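Local atomic coordinates of aminotransferase, class III (Deinococcus radiodurans, PDB entry 3I4J), a protein that probably acts as a class III transaminase, using pyridoxal phosphate to move amino groups between an amino donor and a carbonyl acceptor. Residues Arg29-Ser35 and Leu380-Thr386; Ser36-Asn42 and Met234-Arg239; Lys123-Pro129 and Trp160-Pro166; Gly201-Ala206 and Asp399-Leu403; Gly332-Leu336 and Leu418-Ala422. The protein carries 1 engineered substitution. One frame throughout, in Å; residues are numbered along the deposited sequence.

In the fold
Contacts 1 and 2 tie the N-terminal part to later parts of the chain, contact 3 lies at the border of the mixed sheet, and contacts 4 and 5 involve the C-terminal strands and helices. Contact 2 is centred about 7 Å from the centre of the chain, close to Lys261. Segment 29-35 of contact 1 runs directly into segment 36-42 of contact 2; the centres are about 17 Å apart, and both reach the second subunit. Strand 400-403 of contact 4 touches contact 1 through Thr386 and contact 5 through Leu421, Met234 of contact 2 packs on Gly201, and Asp204 forms a salt bridge with Lys165 of contact 3. Contacts 1 and 3 are centred about 35 Å apart.

Contact 1. Residues Arg29-Ser35 and Leu380-Thr386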
# COMPACT_ATOMS: atom_id res chain seq x y z
N ARG C 29 26.75 14.68 -3.98
CA ARG C 29 26.11 15.72 -3.17
C ARG C 29 25.54 15.11 -1.90
O ARG C 29 25.01 13.99 -1.93
CB ARG C 29 24.98 16.42 -3.93
CG ARG C 29 25.42 17.30 -5.09
CD ARG C 29 24.27 18.19 -5.52
NE ARG C 29 23.81 19.01 -4.40
CZ ARG C 29 22.70 19.75 -4.41
NH1 ARG C 29 21.92 19.78 -5.49
NH2 ARG C 29 22.37 20.46 -3.34
N ARG C 30 25.64 15.83 -0.79
CA ARG C 30 25.10 15.35 0.47
C ARG C 30 23.98 16.27 0.93
O ARG C 30 24.06 17.49 0.77
CB ARG C 30 26.19 15.30 1.54
CG ARG C 30 25.76 14.50 2.76
CD ARG C 30 26.79 14.54 3.88
NE ARG C 30 26.87 15.86 4.49
CZ ARG C 30 27.44 16.10 5.67
NH1 ARG C 30 27.98 15.10 6.35
NH2 ARG C 30 27.46 17.33 6.17
N TYR C 31 22.93 15.67 1.49
CA TYR C 31 21.77 16.41 1.97
C TYR C 31 21.42 16.01 3.40
O TYR C 31 21.55 14.85 3.78
CB TYR C 31 20.55 16.10 1.11
CG TYR C 31 20.72 16.26 -0.38
CD1 TYR C 31 20.25 17.40 -1.03
CD2 TYR C 31 21.30 15.25 -1.16
CE1 TYR C 31 20.33 17.53 -2.42
CE2 TYR C 31 21.39 15.37 -2.55
CZ TYR C 31 20.90 16.51 -3.17
OH TYR C 31 20.95 16.63 -4.53
N LEU C 32 20.98 16.98 4.19
CA LEU C 32 20.55 16.70 5.55
C LEU C 32 19.05 16.52 5.37
O LEU C 32 18.38 17.40 4.83
CB LEU C 32 20.85 17.89 6.47
CG LEU C 32 20.77 17.65 7.99
CD1 LEU C 32 21.43 18.81 8.72
CD2 LEU C 32 19.32 17.49 8.43
N ASP C 33 18.53 15.37 5.78
CA ASP C 33 17.11 15.06 5.63
C ASP C 33 16.30 15.75 6.72
O ASP C 33 15.86 15.12 7.69
CB ASP C 33 16.91 13.54 5.72
CG ASP C 33 15.63 13.09 5.06
OD1 ASP C 33 14.78 13.95 4.74
OD2 ASP C 33 15.48 11.87 4.85
N GLY C 34 16.09 17.05 6.54
CA GLY C 34 15.37 17.85 7.52
C GLY C 34 13.92 17.48 7.77
O GLY C 34 13.35 17.89 8.78
N SER C 35 13.31 16.73 6.85
CA SER C 35 11.92 16.33 7.01
C SER C 35 11.76 14.81 7.00
O SER C 35 10.65 14.30 6.83
CB SER C 35 11.07 16.93 5.89
OG SER C 35 11.54 16.50 4.63
N LEU C 380 17.19 23.10 -0.75
CA LEU C 380 17.70 21.93 -1.45
C LEU C 380 19.05 22.27 -2.06
O LEU C 380 20.00 21.49 -1.95
CB LEU C 380 16.72 21.49 -2.55
CG LEU C 380 17.06 20.17 -3.25
CD1 LEU C 380 17.03 19.04 -2.23
CD2 LEU C 380 16.06 19.91 -4.36
N LYS C 381 19.13 23.43 -2.69
CA LYS C 381 20.36 23.91 -3.32
C LYS C 381 21.51 23.86 -2.32
O LYS C 381 22.63 23.50 -2.68
CB LYS C 381 20.17 25.35 -3.81
CG LYS C 381 20.74 25.64 -5.19
CD LYS C 381 19.96 24.92 -6.27
CE LYS C 381 20.36 25.39 -7.66
NZ LYS C 381 21.81 25.14 -7.95
N ARG C 382 21.22 24.23 -1.08
CA ARG C 382 22.23 24.22 -0.02
C ARG C 382 22.42 22.86 0.63
O ARG C 382 23.29 22.69 1.48
CB ARG C 382 21.89 25.26 1.05
CG ARG C 382 22.26 26.68 0.65
CD ARG C 382 21.69 27.70 1.62
NE ARG C 382 22.11 29.05 1.27
CZ ARG C 382 23.26 29.61 1.64
NH1 ARG C 382 24.12 28.93 2.38
NH2 ARG C 382 23.54 30.84 1.26
N GLY C 383 21.58 21.90 0.26
CA GLY C 383 21.71 20.57 0.83
C GLY C 383 20.81 20.27 2.00
O GLY C 383 21.16 19.49 2.88
N LEU C 384 19.63 20.89 2.02
CA LEU C 384 18.67 20.66 3.09
C LEU C 384 17.34 20.18 2.52
O LEU C 384 16.74 20.85 1.68
CB LEU C 384 18.44 21.93 3.91
CG LEU C 384 17.39 21.81 5.02
CD1 LEU C 384 17.85 20.78 6.05
CD2 LEU C 384 17.17 23.17 5.68
N ILE C 385 16.88 19.02 2.98
CA ILE C 385 15.62 18.45 2.54
C ILE C 385 14.49 18.95 3.44
O ILE C 385 14.61 18.92 4.67
CB ILE C 385 15.63 16.90 2.64
CG1 ILE C 385 16.79 16.31 1.84
CG2 ILE C 385 14.30 16.34 2.15
CD1 ILE C 385 16.73 16.61 0.36
N THR C 386 13.41 19.43 2.83
CA THR C 386 12.25 19.90 3.58
C THR C 386 11.03 19.13 3.06
O THR C 386 11.14 18.41 2.07
CB THR C 386 12.02 21.42 3.40
OG1 THR C 386 11.89 21.74 2.02
CG2 THR C 386 13.19 22.20 3.99
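Leu32 and Leu384 form a single backbone bridge in which Leu32 N donates to Gly383 O (2.8 Å) and Leu32 O accepts from Ile385 N (2.9 Å), the latter bond nearly straight at 173°. Beyond it, the Arg29 side chain bends, bringing its guanidinium to the end of helix 372-382. The turn at chi3 (58°) carries NH2 to Leu380 O, 2.9 Å away, with a rather bent N-H...O angle of 136°. Gly383 N donates to the same oxygen from the other face of its carbonyl plane, so Leu380 O is gripped by two donors. This is the close of the helix: Gly383 has left helical angles with positive phi in a Schellman motif, and the chain then runs beside strand 30-32, an outer strand of the small N-terminal antiparallel sheet. With an alanine in place of Arg29, Leu380 O would probably keep only Gly383 N of these two donors, and the helix end would be likely to lose a positive charge well placed to offset its carbonyls. Tyr31 OH sits 3.3 Å above the Arg29 guanidinium plane, toward its rim, and bonds to Asp25. Two aliphatic side chains approach Tyr31 obliquely from the same side: CE1 meets Leu380 CD1 at 3.6 Å, while Tyr31 CB lies 3.8 Å from Ile385 CG1. The other branch of Ile385, CG2, rests against Asp33 OD1 (3.6 Å), an oxygen that accepts from Gly37 N. Phe69 of the second subunit meets the Tyr31 ring edge-to-face, and Gln68 of that subunit packs on Ser35 and Ile385.

Contact 2. Residues Ser36-Asn42 and Met234-Arg239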
# COMPACT_ATOMS: atom_id res chain seq x y z
N SER C 36 12.87 14.09 7.20
CA SER C 36 12.87 12.63 7.21
C SER C 36 12.11 12.14 5.98
O SER C 36 11.29 11.22 6.07
CB SER C 36 12.18 12.11 8.48
OG SER C 36 12.74 12.68 9.65
N GLY C 37 12.40 12.74 4.84
CA GLY C 37 11.70 12.39 3.62
C GLY C 37 10.38 13.14 3.72
O GLY C 37 10.30 14.34 3.40
N ALA C 38 9.34 12.45 4.17
CA ALA C 38 8.02 13.05 4.35
C ALA C 38 7.58 12.61 5.74
O ALA C 38 6.51 12.03 5.92
CB ALA C 38 7.05 12.53 3.29
N LEU C 39 8.44 12.89 6.72
CA LEU C 39 8.23 12.52 8.12
C LEU C 39 8.04 11.01 8.21
O LEU C 39 7.15 10.51 8.90
CB LEU C 39 7.03 13.27 8.72
CG LEU C 39 7.43 14.63 9.31
CD1 LEU C 39 7.94 15.56 8.22
CD2 LEU C 39 6.23 15.24 9.99
N VAL C 40 8.91 10.30 7.50
CA VAL C 40 8.89 8.84 7.44
C VAL C 40 10.10 8.19 8.12
O VAL C 40 9.94 7.27 8.93
CB VAL C 40 8.88 8.35 5.96
CG1 VAL C 40 9.10 6.84 5.90
CG2 VAL C 40 7.57 8.72 5.29
N ALA C 41 11.30 8.66 7.79
CA ALA C 41 12.54 8.08 8.33
C ALA C 41 12.86 8.48 9.77
O ALA C 41 13.90 9.10 10.04
CB ALA C 41 13.71 8.43 7.41
N ASN C 42 12.00 8.07 10.69
CA ASN C 42 12.14 8.40 12.10
C ASN C 42 13.41 7.95 12.82
O ASN C 42 13.84 8.62 13.76
CB ASN C 42 10.92 7.88 12.87
CG ASN C 42 9.65 8.64 12.53
OD1 ASN C 42 9.63 9.46 11.61
ND2 ASN C 42 8.58 8.36 13.26
N MET C 234 1.21 10.73 11.11
CA MET C 234 2.42 11.55 11.08
C MET C 234 2.95 11.91 12.47
O MET C 234 4.16 12.00 12.66
CB MET C 234 2.16 12.84 10.31
CG MET C 234 3.39 13.71 10.16
SD MET C 234 3.06 15.19 9.19
CE MET C 234 2.36 14.43 7.68
N SER C 235 2.05 12.09 13.42
CA SER C 235 2.41 12.49 14.78
C SER C 235 2.78 11.38 15.75
O SER C 235 3.26 11.65 16.85
CB SER C 235 1.27 13.30 15.40
OG SER C 235 0.13 12.47 15.57
N GLY C 236 2.54 10.13 15.35
CA GLY C 236 2.82 9.02 16.24
C GLY C 236 4.23 8.47 16.28
O GLY C 236 5.14 8.97 15.62
N MET C 237 4.39 7.43 17.10
CA MET C 237 5.65 6.72 17.29
C MET C 237 6.85 7.55 17.73
O MET C 237 7.96 7.38 17.23
CB MET C 237 5.99 5.92 16.02
CG MET C 237 4.90 4.90 15.61
SD MET C 237 4.28 3.80 16.94
CE MET C 237 2.79 4.64 17.37
N GLY C 238 6.62 8.44 18.69
CA GLY C 238 7.69 9.27 19.23
C GLY C 238 7.96 10.60 18.55
O GLY C 238 8.63 11.46 19.12
N ARG C 239 7.44 10.76 17.35
CA ARG C 239 7.61 11.97 16.55
C ARG C 239 7.42 13.26 17.36
O ARG C 239 8.23 14.19 17.28
CB ARG C 239 6.62 11.94 15.39
CG ARG C 239 6.82 13.00 14.32
CD ARG C 239 7.87 12.55 13.30
NE ARG C 239 8.92 13.54 13.23
CZ ARG C 239 10.06 13.40 12.58
NH1 ARG C 239 10.35 12.30 11.89
NH2 ARG C 239 10.93 14.39 12.64
O HOH W 1 9.30 6.21 14.96
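A type I' turn from Gly236 to Arg239 ends in an arginine that reaches segment 36-42, a weakly bonded helix (about 36-39) and the loop after it, where Ser36 and Asn42 meet it. Arg239 leaves its backbone with CG anti to N (chi1 -170°) and then bends at chi2 and chi3, which carries the guanidinium across to the other segment. NH1 does the binding. It donates to Asn42 OD1 at 2.9 Å; the oxygen lies near the guanidinium plane, but NH1 stands well above the amide's own plane, the two flat groups being 70° apart. A second, weak bond runs from Arg239 NH1 to Ser36 OG at 3.3 Å. Leu39 CG lies over one face of the guanidinium, 4.3 Å above the plane and toward the rim. The Asn42 amide is used at both ends: ND2 donates to a water 2.8 Å away, and that water donates in turn to Met237 O at 2.9 Å, so the water links the amide to the turn. On the apolar side, Leu39 CD2 presses on Met234 CG at 3.2 Å, closer than usual for two carbons, and touches SD as well. The polar ends have further partners: Arg239 NH2 donates to the backbone oxygens of Pro405 and Leu351, and Ser36 OG bonds to Gly404 O. Segment 36-42 thus sits between the loop that joins strands 227-231 and 256-259 and the chain that follows strand 400-403, with Lys261 reaching Ala38 O and His65 of the second subunit packing on Ala38.

Contact 3. Residues Lys123-Pro129 and Trp160-Pro166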
# COMPACT_ATOMS: atom_id res chain seq x y z
N LYS C 123 -22.28 9.67 10.32
CA LYS C 123 -21.40 10.81 10.10
C LYS C 123 -20.03 10.70 10.74
O LYS C 123 -19.88 10.19 11.85
CB LYS C 123 -22.08 12.09 10.59
CG LYS C 123 -23.42 12.37 9.91
CD LYS C 123 -24.15 13.54 10.55
CE LYS C 123 -25.50 13.77 9.88
NZ LYS C 123 -26.29 14.86 10.55
N VAL C 124 -19.02 11.19 10.02
CA VAL C 124 -17.66 11.19 10.53
C VAL C 124 -17.20 12.64 10.56
O VAL C 124 -16.95 13.25 9.53
CB VAL C 124 -16.69 10.38 9.64
CG1 VAL C 124 -15.28 10.44 10.22
CG2 VAL C 124 -17.15 8.93 9.53
N ILE C 125 -17.12 13.19 11.76
CA ILE C 125 -16.69 14.57 11.91
C ILE C 125 -15.18 14.65 11.77
O ILE C 125 -14.46 13.85 12.36
CB ILE C 125 -17.06 15.13 13.30
CG1 ILE C 125 -18.58 15.12 13.47
CG2 ILE C 125 -16.51 16.55 13.45
CD1 ILE C 125 -19.05 15.46 14.87
N THR C 126 -14.71 15.60 10.96
CA THR C 126 -13.29 15.85 10.81
C THR C 126 -13.11 17.34 11.06
O THR C 126 -14.08 18.09 11.11
CB THR C 126 -12.75 15.43 9.41
OG1 THR C 126 -13.49 16.09 8.38
CG2 THR C 126 -12.85 13.92 9.25
N ARG C 127 -11.87 17.77 11.21
CA ARG C 127 -11.59 19.16 11.54
C ARG C 127 -10.78 19.93 10.51
O ARG C 127 -9.82 19.41 9.95
CB ARG C 127 -10.87 19.18 12.89
CG ARG C 127 -10.65 20.53 13.54
CD ARG C 127 -9.85 20.33 14.83
NE ARG C 127 -8.56 19.72 14.54
CZ ARG C 127 -7.76 19.15 15.44
NH1 ARG C 127 -8.12 19.09 16.72
NH2 ARG C 127 -6.61 18.62 15.06
N VAL C 128 -11.18 21.18 10.27
CA VAL C 128 -10.47 22.05 9.34
C VAL C 128 -9.05 22.20 9.89
O VAL C 128 -8.86 22.35 11.10
CB VAL C 128 -11.15 23.44 9.26
CG1 VAL C 128 -10.34 24.37 8.36
CG2 VAL C 128 -12.57 23.32 8.75
N PRO C 129 -8.03 22.14 9.02
CA PRO C 129 -8.08 21.95 7.56
C PRO C 129 -7.64 20.54 7.17
O PRO C 129 -7.19 20.32 6.04
CB PRO C 129 -7.09 22.99 7.08
CG PRO C 129 -5.98 22.81 8.08
CD PRO C 129 -6.70 22.62 9.42
N TRP C 160 -19.97 14.01 6.15
CA TRP C 160 -18.70 14.60 6.54
C TRP C 160 -18.74 16.03 7.05
O TRP C 160 -18.21 16.94 6.41
CB TRP C 160 -17.70 14.46 5.38
CG TRP C 160 -17.54 13.04 4.93
CD1 TRP C 160 -18.33 12.37 4.03
CD2 TRP C 160 -16.61 12.08 5.45
NE1 TRP C 160 -17.95 11.05 3.96
CE2 TRP C 160 -16.90 10.85 4.82
CE3 TRP C 160 -15.57 12.14 6.38
CZ2 TRP C 160 -16.17 9.68 5.10
CZ3 TRP C 160 -14.84 10.98 6.65
CH2 TRP C 160 -15.15 9.77 6.01
N PRO C 161 -19.36 16.25 8.22
CA PRO C 161 -19.44 17.60 8.80
C PRO C 161 -18.05 18.04 9.24
O PRO C 161 -17.20 17.21 9.57
CB PRO C 161 -20.41 17.41 9.96
CG PRO C 161 -20.19 16.00 10.37
CD PRO C 161 -20.08 15.27 9.05
N LYS C 162 -17.82 19.34 9.26
CA LYS C 162 -16.52 19.88 9.63
C LYS C 162 -16.50 20.68 10.93
O LYS C 162 -17.38 21.51 11.16
CB LYS C 162 -15.98 20.76 8.50
CG LYS C 162 -15.64 19.98 7.23
CD LYS C 162 -14.42 19.10 7.45
CE LYS C 162 -13.94 18.46 6.15
NZ LYS C 162 -12.65 17.72 6.36
N LEU C 163 -15.50 20.42 11.75
CA LEU C 163 -15.31 21.12 13.02
C LEU C 163 -14.32 22.24 12.71
O LEU C 163 -13.40 22.07 11.90
CB LEU C 163 -14.72 20.19 14.08
CG LEU C 163 -14.50 20.79 15.47
CD1 LEU C 163 -15.86 21.00 16.13
CD2 LEU C 163 -13.64 19.85 16.32
N PRO C 164 -14.48 23.41 13.35
CA PRO C 164 -13.56 24.53 13.11
C PRO C 164 -12.11 24.21 13.49
O PRO C 164 -11.84 23.37 14.35
CB PRO C 164 -14.14 25.65 13.99
CG PRO C 164 -15.60 25.34 14.00
CD PRO C 164 -15.61 23.84 14.19
N LYS C 165 -11.19 24.91 12.85
CA LYS C 165 -9.77 24.74 13.12
C LYS C 165 -9.53 25.05 14.59
O LYS C 165 -10.19 25.92 15.17
CB LYS C 165 -8.96 25.70 12.24
CG LYS C 165 -7.46 25.66 12.46
CD LYS C 165 -6.74 26.66 11.55
CE LYS C 165 -6.93 26.33 10.08
NZ LYS C 165 -6.06 27.17 9.20
N PRO C 166 -8.60 24.33 15.24
CA PRO C 166 -8.34 24.60 16.65
C PRO C 166 -7.69 25.98 16.83
O PRO C 166 -7.02 26.48 15.92
CB PRO C 166 -7.42 23.45 17.07
CG PRO C 166 -6.70 23.12 15.79
CD PRO C 166 -7.79 23.19 14.76
O HOH W 2 -15.90 15.27 8.04
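Val124 lies over the six-membered ring of Trp160, its CB 4.0 Å from the centroid and 29° off the ring normal, a CH-pi contact. Thr126 CG2 comes instead to the edge of the same indole. Next along the strand, Ile125 CG1 crosses the Pro161 ring at about a right angle and meets its CG at 3.6 Å. Strands 123-127 and 162-163 run parallel here. Thr126 N donates to Pro161 O (3.3 Å), Thr126 O accepts from Leu163 N (2.8 Å), and Val128 N donates to Leu163 O (2.9 Å). Thr126 OG1 accepts a hydrogen bond from Lys162 NZ at 2.7 Å, the lysine chain having folded back at chi2, and donates to a water that itself donates to Val124 O and Pro161 O. Further on, Arg127 runs across Pro166: its CD is 3.5 Å from Pro166 CD, and the proline covers one face of the guanidinium, whose NH1 bonds to Tyr213 and Tyr214. The pair forms one border of the mixed sheet within this chain, 162-163 being the outermost strand, with strand 191-196 on the other side of 123-127. Pro161 has no N-H to offer Val124 O, and the water donates to that oxygen instead, while the lysine ammonium adds a polar link beside the strand pair.

Contact 4. Residues Gly201-Ala206 and Asp399-Leu403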
# COMPACT_ATOMS: atom_id res chain seq x y z
N GLY C 201 -0.53 18.05 10.49
CA GLY C 201 0.62 17.88 9.63
C GLY C 201 0.72 18.93 8.53
O GLY C 201 0.60 20.12 8.78
N ALA C 202 0.94 18.46 7.31
CA ALA C 202 1.09 19.32 6.14
C ALA C 202 0.03 20.41 5.95
O ALA C 202 0.37 21.54 5.60
CB ALA C 202 1.16 18.46 4.88
N SER C 203 -1.24 20.08 6.18
CA SER C 203 -2.33 21.04 6.01
C SER C 203 -2.13 22.37 6.74
O SER C 203 -2.46 23.43 6.22
CB SER C 203 -3.66 20.41 6.44
OG SER C 203 -3.63 20.05 7.81
N ASP C 204 -1.60 22.31 7.96
CA ASP C 204 -1.35 23.50 8.76
C ASP C 204 -0.17 23.12 9.65
O ASP C 204 -0.35 22.75 10.81
CB ASP C 204 -2.56 23.85 9.62
CG ASP C 204 -2.62 25.32 9.97
OD1 ASP C 204 -1.56 25.92 10.26
OD2 ASP C 204 -3.73 25.89 9.96
N ALA C 205 1.02 23.20 9.07
CA ALA C 205 2.27 22.84 9.72
C ALA C 205 2.37 22.89 11.24
O ALA C 205 2.57 23.94 11.84
CB ALA C 205 3.42 23.65 9.11
N ALA C 206 2.26 21.71 11.86
CA ALA C 206 2.39 21.55 13.30
C ALA C 206 1.42 22.31 14.19
O ALA C 206 1.73 22.58 15.35
CB ALA C 206 3.82 21.89 13.71
N ASP C 399 2.79 28.56 1.76
CA ASP C 399 3.21 29.55 2.75
C ASP C 399 3.66 28.91 4.06
O ASP C 399 4.05 29.60 5.00
CB ASP C 399 2.08 30.54 3.02
CG ASP C 399 0.72 29.87 3.11
OD1 ASP C 399 0.59 28.88 3.86
OD2 ASP C 399 -0.21 30.33 2.42
N HIS C 400 3.60 27.58 4.13
CA HIS C 400 3.99 26.84 5.32
C HIS C 400 5.17 25.92 5.04
O HIS C 400 5.29 25.35 3.96
CB HIS C 400 2.83 25.99 5.84
CG HIS C 400 1.76 26.77 6.53
ND1 HIS C 400 1.36 28.02 6.10
CD2 HIS C 400 0.96 26.46 7.58
CE1 HIS C 400 0.36 28.44 6.85
NE2 HIS C 400 0.10 27.52 7.76
N LEU C 401 6.04 25.77 6.03
CA LEU C 401 7.20 24.90 5.92
C LEU C 401 7.10 23.87 7.05
O LEU C 401 7.02 24.24 8.22
CB LEU C 401 8.50 25.70 6.06
CG LEU C 401 9.81 24.93 5.96
CD1 LEU C 401 9.90 24.21 4.62
CD2 LEU C 401 10.98 25.89 6.12
N LEU C 402 7.07 22.60 6.69
CA LEU C 402 6.98 21.54 7.69
C LEU C 402 8.36 20.92 7.87
O LEU C 402 8.99 20.47 6.91
CB LEU C 402 5.97 20.48 7.24
CG LEU C 402 5.53 19.43 8.28
CD1 LEU C 402 4.96 20.13 9.50
CD2 LEU C 402 4.49 18.51 7.67
N LEU C 403 8.84 20.90 9.11
CA LEU C 403 10.14 20.34 9.42
C LEU C 403 10.01 19.17 10.40
O LEU C 403 9.10 19.12 11.22
CB LEU C 403 11.06 21.41 10.03
CG LEU C 403 11.40 22.61 9.14
CD1 LEU C 403 12.09 23.69 9.98
CD2 LEU C 403 12.31 22.16 8.00
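His400 sets CG anti to its carbonyl carbon (chi1 -74°), and Asp204 swings CG roughly anti to its own backbone N (chi1 -154°), which brings imidazole and carboxylate together. The bond between them, His400 NE2 to Asp204 OD1, is long and weak at 3.4 Å. OD1 lies at the edge of the ring, in its plane, but the carboxylate is turned 65° against that plane. The same edge meets the backbone: His400 CD2 is 3.6 Å from Ala205 N. The stronger partners of Asp204 lie elsewhere, as OD1 forms a salt bridge with Arg347 and OD2 another with Lys165; two cations beside it probably keep the carboxylate ionised. Ala205 points its methyl at the strand, with CB 3.8 Å from Leu401 O. Leu402, two residues on from His400, spreads its two branches along the loop. CD1 sits 3.8 Å from Ala205 CA and 3.9 Å from Ala205 CB, while CD2 reaches Ala202 N at 3.6 Å. An alanine at His400 has no imidazole, and Asp204 would probably be left to Arg347 and Lys165 without its weak third partner, with Ala205 N less shielded. The contact joins the loop that follows strand 191-196 of the large mixed sheet to strand 400-403, an outer strand of the antiparallel C-terminal sheet. Strand 352-357 pairs with this strand along an edge, while the loop lies against the face that carries His400 and Leu402; Tyr387 packs on Ala202 and Leu402, and helix 411-428 receives Leu401 and Leu403 through Leu421.

Contact 5. Residues Gly332-Leu336 and Leu418-Ala422; sequences GLQAL and LALLA
Leu418 packs on bare backbone at Gly332: its CD1 lies 3.8 Å from Gly332 CA, and its CD2 is 3.8 Å from Gly332 C. A beta carbon on Gly332 would run into Leu418 CD1, so the glycine is what admits the leucine here. The remaining contacts are methyl against methyl. Leu333 and Leu421 meet at about a right angle, their CD2 atoms 3.5 Å apart, and Leu333 CD2 also comes within 4.1 Å of Leu418 CD2. Leu421 reaches over because its CG is anti to the backbone N (chi1 -174°). One turn on from Gly332, Leu336 splits its ends: CD2 touches Ala422 CB at 3.8 Å, and CD1 lies 4.2 Å from Leu421 CD2. The axes of the two short segments, parts of helices 318-339 and 411-428, approach to 10.8 Å and run in similar directions, with a crossing angle of -28°. Leu403 of strand 400-403 touches both Leu333 and Leu421, so the helix pair lies against the C-terminal sheet. No hydrogen bond links the two segments; the helices are held here by apolar contact alone, through leucine methyls packed on one another, on Gly332 and on Ala422.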
# COMPACT_ATOMS: atom_id res chain seq x y z
N GLY C 332 15.71 27.29 18.02
CA GLY C 332 16.49 27.80 16.91
C GLY C 332 15.63 28.53 15.89
O GLY C 332 16.03 29.57 15.36
N LEU C 333 14.45 27.99 15.61
CA LEU C 333 13.54 28.62 14.66
C LEU C 333 13.04 29.95 15.23
O LEU C 333 12.86 30.93 14.49
CB LEU C 333 12.36 27.70 14.36
CG LEU C 333 12.67 26.35 13.71
CD1 LEU C 333 11.39 25.51 13.64
CD2 LEU C 333 13.25 26.56 12.32
N GLN C 334 12.80 29.98 16.53
CA GLN C 334 12.32 31.20 17.18
C GLN C 334 13.43 32.25 17.13
O GLN C 334 13.16 33.44 16.97
CB GLN C 334 11.89 30.90 18.62
CG GLN C 334 10.73 29.90 18.71
CD GLN C 334 10.39 29.47 20.13
OE1 GLN C 334 11.28 29.25 20.95
NE2 GLN C 334 9.10 29.34 20.42
N ALA C 335 14.68 31.81 17.25
CA ALA C 335 15.82 32.72 17.21
C ALA C 335 15.97 33.33 15.82
O ALA C 335 16.40 34.47 15.67
CB ALA C 335 17.09 31.98 17.62
N LEU C 336 15.62 32.56 14.79
CA LEU C 336 15.73 33.03 13.41
C LEU C 336 14.71 34.11 13.05
O LEU C 336 14.93 34.88 12.12
CB LEU C 336 15.60 31.86 12.43
CG LEU C 336 16.81 30.93 12.28
CD1 LEU C 336 16.45 29.73 11.42
CD2 LEU C 336 17.97 31.71 11.66
N LEU C 418 19.71 24.10 11.18
CA LEU C 418 19.35 25.51 11.37
C LEU C 418 20.22 26.43 10.51
O LEU C 418 19.73 27.40 9.94
CB LEU C 418 19.48 25.89 12.85
CG LEU C 418 18.43 25.26 13.79
CD1 LEU C 418 18.88 25.39 15.23
CD2 LEU C 418 17.08 25.93 13.58
N ALA C 419 21.51 26.12 10.41
CA ALA C 419 22.42 26.92 9.60
C ALA C 419 22.04 26.86 8.13
O ALA C 419 22.06 27.87 7.43
CB ALA C 419 23.86 26.43 9.79
N LEU C 420 21.68 25.67 7.67
CA LEU C 420 21.28 25.49 6.28
C LEU C 420 19.99 26.24 6.00
O LEU C 420 19.83 26.87 4.95
CB LEU C 420 21.10 24.00 5.97
CG LEU C 420 22.36 23.13 6.12
CD1 LEU C 420 21.99 21.67 5.91
CD2 LEU C 420 23.42 23.57 5.11
N LEU C 421 19.05 26.18 6.94
CA LEU C 421 17.77 26.85 6.78
C LEU C 421 17.98 28.36 6.73
O LEU C 421 17.35 29.05 5.92
CB LEU C 421 16.83 26.49 7.93
CG LEU C 421 15.41 27.03 7.79
CD1 LEU C 421 14.74 26.37 6.59
CD2 LEU C 421 14.62 26.76 9.06
N ALA C 422 18.86 28.87 7.59
CA ALA C 422 19.15 30.30 7.64
C ALA C 422 19.69 30.74 6.28
O ALA C 422 19.38 31.83 5.80
CB ALA C 422 20.16 30.59 8.74